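Local coordinates for fatty acid/retinol binding protein protein 7, isoform A, confirmed BY transcript evidence (Caenorhabditis elegans, PDB 2W9Y) that probably binds fatty acids such as oleic acid, and retinoids, as a small secreted helical carrier of lipids, at residues 15-20 with 71-76; 37-42 with 49-54. All blocks are in the same frame, centred on the assembly; numbering follows the deposited sequence.

Contact 1: 15-20 with 71-76; sequences FFPTEQ and EGNKKR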
ATOM      1  N   PHE A  15       7.432   4.851   1.536  1.00 10.07           N
ATOM      2  CA  PHE A  15       6.094   5.292   1.145  1.00  9.46           C
ATOM      3  C   PHE A  15       4.919   4.468   1.750  1.00  8.64           C
ATOM      4  O   PHE A  15       3.766   4.819   1.551  1.00  9.32           O
ATOM      5  CB  PHE A  15       5.952   5.258  -0.402  1.00  9.03           C
ATOM      6  CG  PHE A  15       6.741   6.306  -1.053  1.00 12.18           C
ATOM      7  CD1 PHE A  15       6.348   7.641  -0.951  1.00 10.23           C
ATOM      8  CD2 PHE A  15       7.917   6.003  -1.697  1.00 11.95           C
ATOM      9  CE1 PHE A  15       7.131   8.664  -1.513  1.00 12.12           C
ATOM     10  CE2 PHE A  15       8.666   7.006  -2.329  1.00 14.77           C
ATOM     11  CZ  PHE A  15       8.291   8.317  -2.230  1.00  9.68           C
ATOM     12  N   PHE A  16       5.206   3.360   2.432  1.00  8.60           N
ATOM     13  CA  PHE A  16       4.139   2.466   2.906  1.00  8.17           C
ATOM     14  C   PHE A  16       3.340   3.129   4.066  1.00  8.33           C
ATOM     15  O   PHE A  16       3.947   3.529   5.039  1.00  9.34           O
ATOM     16  CB  PHE A  16       4.722   1.102   3.424  1.00 10.15           C
ATOM     17  CG  PHE A  16       4.705   0.007   2.375  1.00 11.06           C
ATOM     18  CD1 PHE A  16       5.459   0.107   1.179  1.00 12.66           C
ATOM     19  CD2 PHE A  16       3.890  -1.087   2.542  1.00 13.40           C
ATOM     20  CE1 PHE A  16       5.388  -0.890   0.208  1.00 12.64           C
ATOM     21  CE2 PHE A  16       3.827  -2.090   1.605  1.00 13.24           C
ATOM     22  CZ  PHE A  16       4.566  -1.997   0.426  1.00 12.41           C
ATOM     23  N   PRO A  17       2.014   3.259   3.930  1.00  7.53           N
ATOM     24  CA  PRO A  17       1.243   3.634   5.158  1.00  7.76           C
ATOM     25  C   PRO A  17       1.374   2.582   6.245  1.00  8.27           C
ATOM     26  O   PRO A  17       1.608   1.408   5.957  1.00  9.16           O
ATOM     27  CB  PRO A  17      -0.204   3.695   4.677  1.00  8.17           C
ATOM     28  CG  PRO A  17      -0.097   3.968   3.121  1.00  7.92           C
ATOM     29  CD  PRO A  17       1.115   3.130   2.733  1.00  7.46           C
ATOM     30  N   THR A  18       1.250   3.018   7.492  1.00  8.45           N
ATOM     31  CA  THR A  18       1.340   2.149   8.679  1.00  9.35           C
ATOM     32  C   THR A  18       0.402   0.963   8.583  1.00 10.20           C
ATOM     33  O   THR A  18       0.822  -0.222   8.874  1.00 10.42           O
ATOM     34  CB  THR A  18       1.156   2.941   9.994  1.00  8.21           C
ATOM     35  OG1 THR A  18       2.310   3.815  10.131  1.00 10.89           O
ATOM     36  CG2 THR A  18       1.175   1.956  11.215  1.00  7.67           C
ATOM     37  N   GLU A  19      -0.818   1.243   8.109  1.00  9.52           N
ATOM     38  CA  GLU A  19      -1.799   0.188   8.066  1.00 10.42           C
ATOM     39  C   GLU A  19      -1.405  -0.953   7.089  1.00 10.36           C
ATOM     40  O   GLU A  19      -1.632  -2.123   7.416  1.00  8.43           O
ATOM     41  CB  GLU A  19      -3.210   0.714   7.793  1.00 12.25           C
ATOM     42  CG  GLU A  19      -3.327   1.630   6.514  1.00 10.98           C
ATOM     43  CD  GLU A  19      -3.154   3.138   6.813  1.00 12.24           C
ATOM     44  OE1 GLU A  19      -3.804   3.983   6.091  1.00 15.65           O
ATOM     45  OE2 GLU A  19      -2.366   3.501   7.729  1.00 13.46           O
ATOM     46  N   GLN A  20      -0.795  -0.638   5.943  1.00  9.00           N
ATOM     47  CA  GLN A  20      -0.297  -1.703   5.049  1.00  9.87           C
ATOM     48  C   GLN A  20       0.774  -2.527   5.743  1.00 11.30           C
ATOM     49  O   GLN A  20       0.760  -3.736   5.605  1.00 11.25           O
ATOM     50  CB  GLN A  20       0.255  -1.178   3.700  1.00  8.90           C
ATOM     51  CG  GLN A  20      -0.767  -1.216   2.499  1.00  7.88           C
ATOM     52  CD  GLN A  20      -1.670   0.033   2.472  1.00 10.40           C
ATOM     53  OE1 GLN A  20      -1.644   0.876   3.368  1.00 12.54           O
ATOM     54  NE2 GLN A  20      -2.471   0.136   1.448  1.00 12.60           N
ATOM     55  N   GLU A  71      -9.927   1.086   4.485  1.00 15.41           N
ATOM     56  CA  GLU A  71     -10.639   2.091   5.292  1.00 16.77           C
ATOM     57  C   GLU A  71      -9.683   3.161   5.815  1.00 16.85           C
ATOM     58  O   GLU A  71      -9.970   4.386   5.783  1.00 16.11           O
ATOM     59  CB  GLU A  71     -11.364   1.359   6.449  1.00 18.00           C
ATOM     60  CG  GLU A  71     -12.249   2.273   7.341  1.00 23.64           C
ATOM     61  CD  GLU A  71     -13.397   2.900   6.551  1.00 26.50           C
ATOM     62  OE1 GLU A  71     -13.808   2.301   5.504  1.00 26.18           O
ATOM     63  OE2 GLU A  71     -13.878   3.987   6.977  1.00 28.33           O
ATOM     64  N   GLY A  72      -8.524   2.687   6.270  1.00 17.23           N
ATOM     65  CA  GLY A  72      -7.459   3.510   6.786  1.00 16.90           C
ATOM     66  C   GLY A  72      -6.875   4.453   5.760  1.00 16.28           C
ATOM     67  O   GLY A  72      -6.604   5.645   6.059  1.00 18.47           O
ATOM     68  N   ASN A  73      -6.678   3.942   4.555  1.00 14.91           N
ATOM     69  CA  ASN A  73      -6.070   4.682   3.484  1.00 15.18           C
ATOM     70  C   ASN A  73      -7.001   5.883   3.131  1.00 15.57           C
ATOM     71  O   ASN A  73      -6.548   6.937   2.715  1.00 14.51           O
ATOM     72  CB  ASN A  73      -5.901   3.798   2.237  1.00 14.67           C
ATOM     73  CG  ASN A  73      -4.765   2.801   2.295  1.00 13.83           C
ATOM     74  OD1 ASN A  73      -4.595   2.066   1.319  1.00 14.57           O
ATOM     75  ND2 ASN A  73      -3.960   2.783   3.363  1.00 12.23           N
ATOM     76  N   LYS A  74      -8.312   5.711   3.324  1.00 16.00           N
ATOM     77  CA  LYS A  74      -9.265   6.738   2.836  1.00 16.63           C
ATOM     78  C   LYS A  74      -9.052   8.031   3.508  1.00 15.64           C
ATOM     79  O   LYS A  74      -9.077   9.085   2.840  1.00 16.57           O
ATOM     80  CB  LYS A  74     -10.721   6.296   3.103  1.00 15.49           C
ATOM     81  CG  LYS A  74     -11.169   5.137   2.257  1.00 18.74           C
ATOM     82  CD  LYS A  74     -12.648   4.747   2.604  1.00 20.40           C
ATOM     83  CE  LYS A  74     -13.046   3.441   1.904  1.00 21.82           C
ATOM     84  NZ  LYS A  74     -14.375   2.987   2.409  1.00 25.35           N
ATOM     85  N   LYS A  75      -8.818   7.972   4.814  1.00 15.42           N
ATOM     86  CA  LYS A  75      -8.727   9.169   5.645  1.00 15.95           C
ATOM     87  C   LYS A  75      -7.607  10.037   5.079  1.00 13.65           C
ATOM     88  O   LYS A  75      -7.644  11.263   5.177  1.00 13.62           O
ATOM     89  CB  LYS A  75      -8.425   8.772   7.104  1.00 17.19           C
ATOM     90  CG  LYS A  75      -8.311   9.970   7.990  1.00 23.06           C
ATOM     91  CD  LYS A  75      -8.618   9.714   9.469  1.00 27.73           C
ATOM     92  CE  LYS A  75      -8.775  11.067  10.178  1.00 27.87           C
ATOM     93  NZ  LYS A  75     -10.139  11.709  10.201  1.00 22.64           N
ATOM     94  N   ARG A  76      -6.601   9.392   4.497  1.00 11.78           N
ATOM     95  CA  ARG A  76      -5.374  10.101   4.123  1.00 10.11           C
ATOM     96  C   ARG A  76      -5.675  11.046   2.964  1.00  9.60           C
ATOM     97  O   ARG A  76      -4.895  11.902   2.647  1.00 11.00           O
ATOM     98  CB  ARG A  76      -4.300   9.086   3.692  1.00  7.72           C
ATOM     99  CG  ARG A  76      -3.774   8.241   4.922  1.00  7.26           C
ATOM    100  CD  ARG A  76      -2.975   7.072   4.477  1.00  8.09           C
ATOM    101  NE  ARG A  76      -2.491   6.295   5.680  1.00  9.68           N
ATOM    102  CZ  ARG A  76      -1.358   6.554   6.351  1.00  9.01           C
ATOM    103  NH1 ARG A  76      -0.481   7.509   5.973  1.00 12.06           N
ATOM    104  NH2 ARG A  76      -1.056   5.799   7.420  1.00  9.55           N
TER

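Contact 2: 37-42 with 49-54; sequences EVFQKH and GEMIDE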
ATOM      1  N   GLU A  37      -3.097 -17.275  -3.608  1.00 15.81           N
ATOM      2  CA  GLU A  37      -4.117 -17.837  -4.518  1.00 17.95           C
ATOM      3  C   GLU A  37      -5.027 -16.734  -5.137  1.00 17.19           C
ATOM      4  O   GLU A  37      -5.354 -16.734  -6.352  1.00 17.80           O
ATOM      5  CB  GLU A  37      -4.919 -18.898  -3.741  1.00 18.30           C
ATOM      6  CG  GLU A  37      -5.854 -19.844  -4.503  1.00 23.26           C
ATOM      7  CD  GLU A  37      -6.746 -20.678  -3.543  1.00 29.88           C
ATOM      8  OE1 GLU A  37      -6.424 -20.767  -2.325  1.00 29.26           O
ATOM      9  OE2 GLU A  37      -7.767 -21.263  -4.007  1.00 34.92           O
ATOM     10  N   VAL A  38      -5.436 -15.779  -4.341  1.00 17.32           N
ATOM     11  CA  VAL A  38      -6.393 -14.795  -4.847  1.00 18.58           C
ATOM     12  C   VAL A  38      -5.720 -13.811  -5.742  1.00 19.61           C
ATOM     13  O   VAL A  38      -6.259 -13.525  -6.825  1.00 20.44           O
ATOM     14  CB  VAL A  38      -7.099 -14.006  -3.722  1.00 18.69           C
ATOM     15  CG1 VAL A  38      -7.920 -12.847  -4.335  1.00 19.10           C
ATOM     16  CG2 VAL A  38      -7.998 -14.927  -2.974  1.00 20.04           C
ATOM     17  N   PHE A  39      -4.550 -13.293  -5.336  1.00 21.20           N
ATOM     18  CA  PHE A  39      -3.864 -12.221  -6.095  1.00 23.74           C
ATOM     19  C   PHE A  39      -3.341 -12.783  -7.420  1.00 25.94           C
ATOM     20  O   PHE A  39      -3.235 -12.065  -8.395  1.00 26.10           O
ATOM     21  CB  PHE A  39      -2.675 -11.579  -5.346  1.00 23.04           C
ATOM     22  CG  PHE A  39      -3.034 -10.826  -4.088  1.00 24.09           C
ATOM     23  CD1 PHE A  39      -4.369 -10.554  -3.735  1.00 26.62           C
ATOM     24  CD2 PHE A  39      -2.017 -10.378  -3.242  1.00 24.87           C
ATOM     25  CE1 PHE A  39      -4.673  -9.875  -2.537  1.00 25.66           C
ATOM     26  CE2 PHE A  39      -2.293  -9.699  -2.075  1.00 25.48           C
ATOM     27  CZ  PHE A  39      -3.636  -9.425  -1.714  1.00 25.40           C
ATOM     28  N   GLN A  40      -3.036 -14.075  -7.451  1.00 28.90           N
ATOM     29  CA  GLN A  40      -2.504 -14.723  -8.672  1.00 32.26           C
ATOM     30  C   GLN A  40      -3.549 -14.727  -9.821  1.00 33.85           C
ATOM     31  O   GLN A  40      -3.200 -14.880 -11.017  1.00 32.91           O
ATOM     32  CB  GLN A  40      -2.010 -16.149  -8.357  1.00 32.31           C
ATOM     33  CG  GLN A  40      -0.989 -16.774  -9.335  1.00 36.39           C
ATOM     34  CD  GLN A  40      -0.819 -18.299  -9.076  1.00 39.61           C
ATOM     35  OE1 GLN A  40      -1.553 -18.865  -8.259  1.00 40.06           O
ATOM     36  NE2 GLN A  40       0.138 -18.955  -9.773  1.00 41.23           N
ATOM     37  N   LYS A  41      -4.819 -14.568  -9.451  1.00 35.36           N
ATOM     38  CA  LYS A  41      -5.873 -14.425 -10.445  1.00 38.05           C
ATOM     39  C   LYS A  41      -5.814 -13.059 -11.143  1.00 39.51           C
ATOM     40  O   LYS A  41      -6.259 -12.931 -12.282  1.00 39.52           O
ATOM     41  CB  LYS A  41      -7.254 -14.696  -9.839  1.00 38.29           C
ATOM     42  CG  LYS A  41      -7.503 -16.195  -9.510  1.00 39.45           C
ATOM     43  CD  LYS A  41      -8.972 -16.460  -9.086  1.00 41.26           C
ATOM     44  CE  LYS A  41     -10.008 -16.091 -10.189  1.00 41.14           C
ATOM     45  NZ  LYS A  41     -11.391 -16.630  -9.931  1.00 40.52           N
ATOM     46  N   HIS A  42      -5.221 -12.062 -10.481  1.00 41.25           N
ATOM     47  CA  HIS A  42      -5.102 -10.702 -11.037  1.00 42.67           C
ATOM     48  C   HIS A  42      -3.694 -10.228 -11.289  1.00 43.29           C
ATOM     49  O   HIS A  42      -2.724 -10.979 -11.167  1.00 43.23           O
ATOM     50  CB  HIS A  42      -5.785  -9.701 -10.114  1.00 43.12           C
ATOM     51  CG  HIS A  42      -7.215 -10.021  -9.897  1.00 45.69           C
ATOM     52  ND1 HIS A  42      -7.641 -10.838  -8.869  1.00 47.85           N
ATOM     53  CD2 HIS A  42      -8.309  -9.730 -10.637  1.00 47.05           C
ATOM     54  CE1 HIS A  42      -8.948 -10.997  -8.958  1.00 49.48           C
ATOM     55  NE2 HIS A  42      -9.378 -10.336 -10.023  1.00 49.40           N
ATOM     56  N   GLY A  49      -9.747  -2.948  -3.463  1.00 44.27           N
ATOM     57  CA  GLY A  49     -11.184  -2.763  -3.493  1.00 43.42           C
ATOM     58  C   GLY A  49     -11.844  -4.112  -3.706  1.00 42.69           C
ATOM     59  O   GLY A  49     -12.557  -4.612  -2.854  1.00 42.57           O
ATOM     60  N   GLU A  50     -11.572  -4.737  -4.839  1.00 42.00           N
ATOM     61  CA  GLU A  50     -12.272  -5.970  -5.193  1.00 41.17           C
ATOM     62  C   GLU A  50     -11.586  -7.241  -4.649  1.00 39.81           C
ATOM     63  O   GLU A  50     -12.150  -8.346  -4.667  1.00 39.97           O
ATOM     64  CB  GLU A  50     -12.442  -6.052  -6.720  1.00 41.91           C
ATOM     65  CG  GLU A  50     -13.296  -7.229  -7.201  1.00 43.29           C
ATOM     66  CD  GLU A  50     -13.496  -7.215  -8.707  1.00 44.24           C
ATOM     67  OE1 GLU A  50     -14.248  -6.345  -9.192  1.00 43.65           O
ATOM     68  OE2 GLU A  50     -12.890  -8.068  -9.398  1.00 45.49           O
ATOM     69  N   MET A  51     -10.367  -7.100  -4.164  1.00 37.80           N
ATOM     70  CA  MET A  51      -9.696  -8.266  -3.636  1.00 35.99           C
ATOM     71  C   MET A  51     -10.443  -8.716  -2.383  1.00 33.15           C
ATOM     72  O   MET A  51     -10.481  -9.901  -2.062  1.00 32.33           O
ATOM     73  CB  MET A  51      -8.235  -7.937  -3.320  1.00 37.38           C
ATOM     74  CG  MET A  51      -7.408  -7.443  -4.504  1.00 41.12           C
ATOM     75  SD  MET A  51      -7.161  -8.706  -5.793  1.00 47.15           S
ATOM     76  CE  MET A  51      -6.149  -7.823  -7.004  1.00 47.87           C
ATOM     77  N   ILE A  52     -11.053  -7.758  -1.684  1.00 29.92           N
ATOM     78  CA  ILE A  52     -11.670  -8.020  -0.390  1.00 27.00           C
ATOM     79  C   ILE A  52     -12.746  -9.111  -0.436  1.00 25.61           C
ATOM     80  O   ILE A  52     -12.765 -10.014   0.384  1.00 22.40           O
ATOM     81  CB  ILE A  52     -12.264  -6.758   0.169  1.00 27.37           C
ATOM     82  CG1 ILE A  52     -11.142  -5.862   0.679  1.00 27.37           C
ATOM     83  CG2 ILE A  52     -13.248  -7.087   1.299  1.00 27.06           C
ATOM     84  CD1 ILE A  52     -11.633  -4.502   1.047  1.00 28.38           C
ATOM     85  N   ASP A  53     -13.626  -9.023  -1.429  1.00 24.40           N
ATOM     86  CA  ASP A  53     -14.651 -10.020  -1.631  1.00 25.21           C
ATOM     87  C   ASP A  53     -14.053 -11.409  -1.825  1.00 24.09           C
ATOM     88  O   ASP A  53     -14.402 -12.342  -1.123  1.00 23.93           O
ATOM     89  CB  ASP A  53     -15.435  -9.600  -2.845  1.00 25.98           C
ATOM     90  CG  ASP A  53     -15.387  -8.085  -3.041  1.00 30.99           C
ATOM     91  OD1 ASP A  53     -16.461  -7.470  -2.936  1.00 36.31           O
ATOM     92  OD2 ASP A  53     -14.286  -7.487  -3.269  1.00 33.72           O
ATOM     93  N   GLU A  54     -13.127 -11.554  -2.753  1.00 23.52           N
ATOM     94  CA  GLU A  54     -12.518 -12.850  -3.005  1.00 23.08           C
ATOM     95  C   GLU A  54     -11.716 -13.415  -1.816  1.00 21.38           C
ATOM     96  O   GLU A  54     -11.811 -14.622  -1.480  1.00 21.01           O
ATOM     97  CB  GLU A  54     -11.592 -12.732  -4.211  1.00 24.85           C
ATOM     98  CG  GLU A  54     -12.342 -12.526  -5.528  1.00 28.59           C
ATOM     99  CD  GLU A  54     -11.408 -12.046  -6.634  1.00 34.52           C
ATOM    100  OE1 GLU A  54     -10.188 -12.299  -6.523  1.00 36.64           O
ATOM    101  OE2 GLU A  54     -11.880 -11.415  -7.612  1.00 36.90           O
TER

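Contact 1: 15-20 with 71-76
E19 faces G72 with their CA atoms 6.7 Å apart, and P17 faces N73, where the first turn of helix 18-26 comes up against the C-terminal part of helix 60-75. Because G72 has no side chain, the E19 carboxylate can lie close on the backbone there, OE1 standing 3.1 Å from G72 C. R76 takes hold of that carboxylate side-on: NE donates to E19 OE1 and NH2 to E19 OE2, each at 2.7 Å and each on the syn side of its oxygen. The fit is not flat, since the carboxylate and guanidinium planes are turned 44° against each other. E19 reaches this place with CG tucked between its backbone N and carbonyl carbon (chi1 53°) and a bend at chi2. Its OE1 accepts a second bond, from N73 ND2 on the anti side, and both donors come from the same face of the carboxylate. Helix joins helix here in the all-helical fold of the Gp-FAR-1 family, and the C-terminal tail closes in beside the pair: D137 forms a second salt bridge with R76 NH2 and also takes the T18 hydroxyl, while N135 receives R76 NH1. Next to the ion pair, Q20 and N73 form a cyclic amide pair, their planes nearly coplanar. N73 ND2 donates to Q20 OE1 in a nearly straight bond (177°), and Q20 NE2 returns one to N73 OD1 at 2.9 Å; each meets a carbonyl lone pair in plane. With both N-H groups of ND2 used, one on E19 and one on Q20, the N73 amide is fixed in its rotation. P17, the N-cap residue of helix 18-26, lays CB over the centre of one guanidinium face, 3.5 Å from R76 CZ.

Contact 2: 37-42 with 49-54
A chi1 of -59° sets M51 CG beside its backbone N, and a further bend at chi2 (-66°) carries the thioether across to F39 and H42. The sulfur lies between two rings: M51 SD comes within 3.9 Å of F39 CD1, a Met-aromatic contact made obliquely to the ring, and within 3.8 Å of H42 ND1. Its methyl continues past the imidazole in the opposite sense to the histidine side chain, ending 3.7 Å from H42 CB. C100, T103 and V104 of helix 82-104 also touch the F39 side chain, tying this contact to the longest helix of the protein. The segments themselves belong to helices 32-39 and 51-58, and a type I beta turn from F39 to H42, closed by the bond from H42 N to F39 O, brings H42 up against helix 51-58. There E54, extended beyond CG, meets H42 at the ring edge, the carboxylate lying nearly coplanar with the imidazole. As modelled, the ring atom nearest E54 OE1 is H42 CE1, 3.0 Å away in the ring plane. E54 OE1 and H42 ND1 are both buried here without a hydrogen-bonding partner in the model. Replacing H42 with an alanine would probably leave the M51 methyl without the ring it lies against and open a gap beside the E54 carboxylate. V38 covers the same carboxylate oxygen from the helix, with CG1 3.2 Å from E54 OE1 and 3.7 Å from E54 CB, while further along V55 and K58 also pack against V38.

Both contacts are partly buried, but the centre of contact 1 lies about 7 Å from the centre of the chain and that of contact 2 about 15 Å. Contact 1 joins helices 18-26 and 60-75, contact 2 the helices 32-39 and 51-58 that lie between them in the chain. The centres of the two contacts are 19 Å apart, and with about 7 Å between their nearest atoms they do not touch. Nearer the centre, contact 1 is a set of directed polar bonds, a salt bridge and paired amides, with the C-terminal tail adding partners. Farther out, contact 2 has no hydrogen bond across it and relies on sulfur, ring and aliphatic packing around a carboxylate.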